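Local coordinates for protein coenzyme f420-dependent n5,n10-methylenetetrahydromethanopterin reductase (Methanopyrus kandleri, PDB 1EZW) that catalyses the reversible, coenzyme F420-dependent reduction of methylene-tetrahydromethanopterin to methyl-tetrahydromethanopterin, a step of methanogenesis from carbon dioxide, at residues 12-15 with 16-20; 73-76 with 77-81; 100-103 with 104-108. All coordinates share one frame; numbering follows the deposited sequence.

Contact 1 (12-15 with 16-20); sequences PDDK and PTKIA
Lys-15 O accepts two backbone N-H groups from the first turn of the helix that Pro-16 opens. The bond from Ile-19 N to Lys-15 O is 3.0 Å long and nearly straight. The bond from Lys-18 N to Lys-15 O is weak and bent, at 128°. Lys-15 is the N-cap residue, and the loop 12-15 links the first barrel strand, 5-10, to helix 16-28. This is a beta-to-alpha turn of the TIM barrel. Asp-14 turns its carboxylate back to the chain, with CG anti to the backbone N (chi1 -152°). Its OD1 takes Lys-15 N at 2.8 Å, on the anti side and 28° out of the carboxylate plane. OD1 also accepts from a water, which in turn accepts from Lys-18 NZ. The Lys-18 chain bends at three torsions and passes Asp-14 obliquely, Lys-18 CG 3.6 Å from Asp-14 OD2. Without this carboxylate, as with an alanine here, Lys-15 N would probably lose its acceptor and the water bridge to Lys-18 NZ would be broken. Nearer the backbone, Asp-14 CB meets Ile-19 CD1 at 3.9 Å. Lys-15 NZ reaches away to salt bridges with Glu-333 and Glu-337 of the second subunit.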
loop_
_atom_site.group_PDB
_atom_site.type_symbol
_atom_site.label_atom_id
_atom_site.label_comp_id
_atom_site.label_asym_id
_atom_site.label_seq_id
_atom_site.Cartn_x
_atom_site.Cartn_y
_atom_site.Cartn_z
ATOM N N PRO A 12 14.909 8.026 -9.536
ATOM C CA PRO A 12 14.566 6.731 -8.970
ATOM C C PRO A 12 15.556 5.612 -9.283
ATOM O O PRO A 12 15.167 4.593 -9.855
ATOM C CB PRO A 12 13.191 6.497 -9.564
ATOM C CG PRO A 12 13.403 7.018 -10.990
ATOM C CD PRO A 12 14.138 8.292 -10.782
ATOM N N ASP A 13 16.824 5.791 -8.943
ATOM C CA ASP A 13 17.760 4.701 -9.188
ATOM C C ASP A 13 17.857 3.823 -7.922
ATOM O O ASP A 13 18.240 2.637 -7.977
ATOM C CB ASP A 13 19.152 5.235 -9.599
ATOM C CG ASP A 13 19.741 6.240 -8.617
ATOM O OD1 ASP A 13 20.985 6.393 -8.692
ATOM O OD2 ASP A 13 19.045 6.899 -7.798
ATOM N N ASP A 14 17.454 4.391 -6.802
ATOM C CA ASP A 14 17.543 3.700 -5.505
ATOM C C ASP A 14 16.323 2.808 -5.361
ATOM O O ASP A 14 15.423 2.820 -6.211
ATOM C CB ASP A 14 17.524 4.729 -4.380
ATOM C CG ASP A 14 18.268 4.256 -3.110
ATOM O OD1 ASP A 14 18.452 3.043 -2.877
ATOM O OD2 ASP A 14 18.650 5.143 -2.314
ATOM N N LYS A 15 16.302 2.049 -4.278
ATOM C CA LYS A 15 15.155 1.160 -4.024
ATOM C C LYS A 15 13.818 1.925 -4.031
ATOM O O LYS A 15 13.650 2.955 -3.384
ATOM C CB LYS A 15 15.323 0.497 -2.660
ATOM C CG LYS A 15 16.585 -0.389 -2.643
ATOM C CD LYS A 15 16.909 -0.987 -1.325
ATOM C CE LYS A 15 18.252 -1.764 -1.400
ATOM N NZ LYS A 15 19.551 -0.956 -1.419
ATOM N N PRO A 16 12.820 1.418 -4.772
ATOM C CA PRO A 16 11.536 2.123 -4.798
ATOM C C PRO A 16 10.940 2.472 -3.442
ATOM O O PRO A 16 10.319 3.534 -3.274
ATOM C CB PRO A 16 10.639 1.197 -5.617
ATOM C CG PRO A 16 11.610 0.687 -6.674
ATOM C CD PRO A 16 12.857 0.338 -5.796
ATOM N N THR A 17 11.071 1.561 -2.473
ATOM C CA THR A 17 10.569 1.812 -1.131
ATOM C C THR A 17 11.362 2.934 -0.437
ATOM O O THR A 17 10.820 3.615 0.432
ATOM C CB THR A 17 10.622 0.526 -0.284
ATOM O OG1 THR A 17 11.925 -0.074 -0.406
ATOM C CG2 THR A 17 9.597 -0.441 -0.772
ATOM N N LYS A 18 12.639 3.119 -0.772
ATOM C CA LYS A 18 13.405 4.214 -0.155
ATOM C C LYS A 18 12.930 5.536 -0.761
ATOM O O LYS A 18 12.707 6.529 -0.044
ATOM C CB LYS A 18 14.898 4.021 -0.412
ATOM C CG LYS A 18 15.780 5.245 -0.072
ATOM C CD LYS A 18 15.669 5.661 1.376
ATOM C CE LYS A 18 16.310 4.662 2.313
ATOM N NZ LYS A 18 17.742 4.572 2.038
ATOM N N ILE A 19 12.734 5.523 -2.078
ATOM C CA ILE A 19 12.271 6.726 -2.762
ATOM C C ILE A 19 10.893 7.091 -2.177
ATOM O O ILE A 19 10.648 8.259 -1.810
ATOM C CB ILE A 19 12.154 6.516 -4.295
ATOM C CG1 ILE A 19 13.522 6.201 -4.944
ATOM C CG2 ILE A 19 11.541 7.806 -4.932
ATOM C CD1 ILE A 19 14.616 7.273 -4.701
ATOM N N ALA A 20 9.981 6.116 -2.046
ATOM C CA ALA A 20 8.664 6.395 -1.447
ATOM C C ALA A 20 8.788 6.929 -0.020
ATOM O O ALA A 20 8.107 7.877 0.357
ATOM C CB ALA A 20 7.798 5.106 -1.470
HETATM O O HOH W 1 17.864 2.547 -0.085
#

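Contact 2 (73-76 with 77-81); sequences PLIT and ASNIA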
loop_
_atom_site.group_PDB
_atom_site.type_symbol
_atom_site.label_atom_id
_atom_site.label_comp_id
_atom_site.label_asym_id
_atom_site.label_seq_id
_atom_site.Cartn_x
_atom_site.Cartn_y
_atom_site.Cartn_z
ATOM N N PRO A 73 1.345 9.692 -26.583
ATOM C CA PRO A 73 0.717 10.613 -25.649
ATOM C C PRO A 73 -0.562 10.118 -24.982
ATOM O O PRO A 73 -0.868 10.547 -23.874
ATOM C CB PRO A 73 0.535 11.890 -26.497
ATOM C CG PRO A 73 0.494 11.394 -27.879
ATOM C CD PRO A 73 1.590 10.370 -27.884
ATOM N N LEU A 74 -1.291 9.184 -25.620
ATOM C CA LEU A 74 -2.507 8.660 -25.015
ATOM C C LEU A 74 -2.106 7.736 -23.856
ATOM O O LEU A 74 -2.862 7.597 -22.906
ATOM C CB LEU A 74 -3.349 7.861 -26.032
ATOM C CG LEU A 74 -4.100 8.771 -27.022
ATOM C CD1 LEU A 74 -4.724 7.887 -28.152
ATOM C CD2 LEU A 74 -5.220 9.551 -26.278
ATOM N N ILE A 75 -0.943 7.090 -23.972
ATOM C CA ILE A 75 -0.445 6.251 -22.866
ATOM C C ILE A 75 -0.001 7.184 -21.704
ATOM O O ILE A 75 -0.285 6.918 -20.523
ATOM C CB ILE A 75 0.694 5.366 -23.332
ATOM C CG1 ILE A 75 0.130 4.287 -24.279
ATOM C CG2 ILE A 75 1.416 4.729 -22.131
ATOM C CD1 ILE A 75 -0.899 3.366 -23.602
ATOM N N THR A 76 0.698 8.268 -22.023
ATOM C CA THR A 76 1.064 9.208 -20.959
ATOM C C THR A 76 -0.220 9.746 -20.290
ATOM O O THR A 76 -0.297 9.831 -19.065
ATOM C CB THR A 76 1.909 10.371 -21.550
ATOM O OG1 THR A 76 3.168 9.846 -21.988
ATOM C CG2 THR A 76 2.130 11.459 -20.481
ATOM N N ALA A 77 -1.252 10.107 -21.084
ATOM C CA ALA A 77 -2.502 10.596 -20.503
ATOM C C ALA A 77 -3.091 9.556 -19.516
ATOM O O ALA A 77 -3.524 9.897 -18.406
ATOM C CB ALA A 77 -3.521 10.902 -21.614
ATOM N N SER A 78 -3.184 8.310 -19.980
ATOM C CA SER A 78 -3.677 7.241 -19.125
ATOM C C SER A 78 -2.859 7.158 -17.819
ATOM O O SER A 78 -3.463 7.051 -16.721
ATOM C CB SER A 78 -3.591 5.892 -19.872
ATOM O OG SER A 78 -3.999 4.814 -19.010
ATOM N N ASN A 79 -1.517 7.185 -17.921
ATOM C CA ASN A 79 -0.654 7.142 -16.714
ATOM C C ASN A 79 -1.041 8.257 -15.748
ATOM O O ASN A 79 -1.254 8.011 -14.560
ATOM C CB ASN A 79 0.820 7.333 -17.041
ATOM C CG ASN A 79 1.400 6.165 -17.738
ATOM O OD1 ASN A 79 0.799 5.111 -17.741
ATOM N ND2 ASN A 79 2.600 6.320 -18.314
ATOM N N ILE A 80 -1.139 9.484 -16.268
ATOM C CA ILE A 80 -1.477 10.610 -15.405
ATOM C C ILE A 80 -2.856 10.479 -14.785
ATOM O O ILE A 80 -3.020 10.727 -13.560
ATOM C CB ILE A 80 -1.345 11.949 -16.190
ATOM C CG1 ILE A 80 0.098 12.096 -16.659
ATOM C CG2 ILE A 80 -1.883 13.111 -15.350
ATOM C CD1 ILE A 80 1.133 12.190 -15.536
ATOM N N ALA A 81 -3.866 10.066 -15.558
ATOM C CA ALA A 81 -5.173 9.903 -14.991
ATOM C C ALA A 81 -5.174 8.807 -13.898
ATOM O O ALA A 81 -5.873 8.932 -12.896
ATOM C CB ALA A 81 -6.195 9.552 -16.081
#
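Ile-75 O, one helical turn earlier, sits over one face of the Asn-79 carboxamide, almost directly above CG. Asn-79 CG is 3.3 Å from Ile-75 O, nearer than either end of the amide. The two ends, OD1 and ND2, do not bond to that oxygen. CG stands anti to the carbonyl carbon (chi1 -71°), which folds the amide back along the helix. ND2 instead donates to Tyr-45 OH. Ile-75 O takes the backbone N of Asn-79 at 2.9 Å and 168°. Ile-80 follows the same pattern: its CG1 lies 3.3 Å from Thr-76 O, which accepts Ile-80 N. Ala-77 N and Ser-78 N complete the run of i to i+4 bonds, to Pro-73 O and Leu-74 O. This is the start of helix 73-86 on the outside of the barrel. Pro-73, Leu-74 and Ala-77 pack on helix 127-142, and Ser-78 OG bonds to Asn-42 O of the third subunit. The hydrogen bonds between the two segments are all backbone ones. This leaves the polar ends of Ser-78 and Asn-79 to join the helix to Asn-42 of the third subunit and to Tyr-45.

Contact 3 (100-103 with 104-108); sequences KATF and DKMGL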
loop_
_atom_site.group_PDB
_atom_site.type_symbol
_atom_site.label_atom_id
_atom_site.label_comp_id
_atom_site.label_asym_id
_atom_site.label_seq_id
_atom_site.Cartn_x
_atom_site.Cartn_y
_atom_site.Cartn_z
ATOM N N LYS A 100 19.404 14.614 -24.074
ATOM C CA LYS A 100 20.429 14.028 -24.898
ATOM C C LYS A 100 21.093 12.749 -24.386
ATOM O O LYS A 100 21.160 11.748 -25.119
ATOM C CB LYS A 100 21.533 15.074 -25.192
ATOM C CG LYS A 100 22.624 14.517 -26.081
ATOM C CD LYS A 100 23.775 15.525 -26.288
ATOM C CE LYS A 100 24.940 14.888 -27.030
ATOM N NZ LYS A 100 24.556 14.210 -28.318
ATOM N N ALA A 101 21.565 12.764 -23.143
ATOM C CA ALA A 101 22.286 11.605 -22.624
ATOM C C ALA A 101 21.417 10.364 -22.679
ATOM O O ALA A 101 21.864 9.297 -23.115
ATOM C CB ALA A 101 22.768 11.872 -21.186
ATOM N N THR A 102 20.164 10.519 -22.270
ATOM C CA THR A 102 19.264 9.361 -22.266
ATOM C C THR A 102 18.811 8.950 -23.664
ATOM O O THR A 102 18.820 7.755 -23.986
ATOM C CB THR A 102 18.033 9.619 -21.359
ATOM O OG1 THR A 102 18.494 10.048 -20.069
ATOM C CG2 THR A 102 17.227 8.304 -21.168
ATOM N N PHE A 103 18.425 9.912 -24.502
ATOM C CA PHE A 103 18.009 9.565 -25.861
ATOM C C PHE A 103 19.145 8.922 -26.656
ATOM O O PHE A 103 18.922 7.948 -27.378
ATOM C CB PHE A 103 17.418 10.788 -26.568
ATOM C CG PHE A 103 15.953 10.995 -26.286
ATOM C CD1 PHE A 103 15.397 10.665 -25.035
ATOM C CD2 PHE A 103 15.125 11.547 -27.254
ATOM C CE1 PHE A 103 14.045 10.889 -24.769
ATOM C CE2 PHE A 103 13.770 11.769 -27.000
ATOM C CZ PHE A 103 13.226 11.442 -25.756
ATOM N N ASP A 104 20.386 9.402 -26.490
ATOM C CA ASP A 104 21.476 8.738 -27.215
ATOM C C ASP A 104 21.567 7.251 -26.819
ATOM O O ASP A 104 21.739 6.359 -27.682
ATOM C CB ASP A 104 22.831 9.429 -26.943
ATOM C CG ASP A 104 22.951 10.785 -27.637
ATOM O OD1 ASP A 104 22.182 11.057 -28.574
ATOM O OD2 ASP A 104 23.847 11.578 -27.249
ATOM N N LYS A 105 21.430 6.984 -25.520
ATOM C CA LYS A 105 21.508 5.612 -25.040
ATOM C C LYS A 105 20.368 4.796 -25.638
ATOM O O LYS A 105 20.574 3.661 -26.010
ATOM C CB LYS A 105 21.409 5.544 -23.505
ATOM C CG LYS A 105 22.650 6.056 -22.749
ATOM C CD LYS A 105 22.299 6.128 -21.263
ATOM C CE LYS A 105 23.395 6.742 -20.400
ATOM N NZ LYS A 105 22.807 6.945 -19.023
ATOM N N MET A 106 19.174 5.379 -25.719
ATOM C CA MET A 106 18.017 4.650 -26.248
ATOM C C MET A 106 18.082 4.417 -27.746
ATOM O O MET A 106 17.450 3.487 -28.238
ATOM C CB MET A 106 16.725 5.400 -25.941
ATOM C CG MET A 106 16.471 5.567 -24.458
ATOM S SD MET A 106 14.892 6.346 -24.108
ATOM C CE MET A 106 13.778 4.871 -24.307
ATOM N N GLY A 107 18.809 5.283 -28.452
ATOM C CA GLY A 107 18.917 5.172 -29.901
ATOM C C GLY A 107 18.022 6.190 -30.592
ATOM O O GLY A 107 17.841 6.152 -31.800
ATOM N N LEU A 108 17.440 7.119 -29.842
ATOM C CA LEU A 108 16.571 8.119 -30.433
ATOM C C LEU A 108 17.385 9.374 -30.699
ATOM O O LEU A 108 18.289 9.693 -29.943
ATOM C CB LEU A 108 15.443 8.481 -29.463
ATOM C CG LEU A 108 14.384 7.402 -29.226
ATOM C CD1 LEU A 108 13.391 7.916 -28.164
ATOM C CD2 LEU A 108 13.639 7.101 -30.536
HETATM O O HOH W 2 22.067 13.791 -29.908
HETATM O O HOH W 3 19.947 8.018 -18.654
#
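Leu-108 lays its CD1 over one face of the Phe-103 ring, within the Schellman motif that ends helix 100-106. Gly-107 is the C-prime residue, with a positive phi of 102°. A side chain there would press on the carbonyl oxygen of Met-106. The turn that puts the leucine over the ring brings Leu-108 N to Phe-103 O at 3.0 Å. The same oxygen accepts Gly-107 N, and a weak bond joins Gly-107 N to Asp-104 O. Leu-108 CD1 lies 4.1 Å from the Phe-103 ring centroid, 13° off the normal, in a CH-pi contact. Leu-108 CB meets Phe-103 CD2 at 3.8 Å, and the two side chains run at a slant. Met-106 SD makes an oblique Met-aromatic contact, 5.2 Å from the ring centroid of Phe-103. On the polar side, Lys-100 crosses Asp-104 at an angle, one helical turn apart. Its extended chain bends at the last torsion (chi4 52°), which turns NZ toward the acid. Lys-100 NZ forms a salt bridge with the syn lone pair of Asp-104 OD2, 2.9 Å away. Lys-105 stretches along the helix, its CG 3.4 Å from Ala-101 O, to a salt bridge with Asp-160 of the third subunit. A water donates to Thr-102 OG1, which also bonds to Asp-99, and accepts from Lys-105 NZ. A second water accepts from Lys-100 NZ and donates to Asp-104 OD1, 3.0 Å away.

The three contacts lie in series and do not touch; their centres are 22 to 23 Å apart. Each belongs to a different helix, and all three reach the third subunit. Contact 2 is buried throughout; its segments are joined by backbone bonds, with no ion pair or water between them. Contacts 1 and 3 are partly buried and mix apolar packing with charge. They also sit at opposite kinds of helix end: 12-20 opens a helix, whereas 100-108 closes one. Water joins acid to lysine in both, but only contact 3 adds a direct salt bridge between its segments. Lys-15 of contact 1 bridges to the second subunit, Lys-105 of contact 3 to the third.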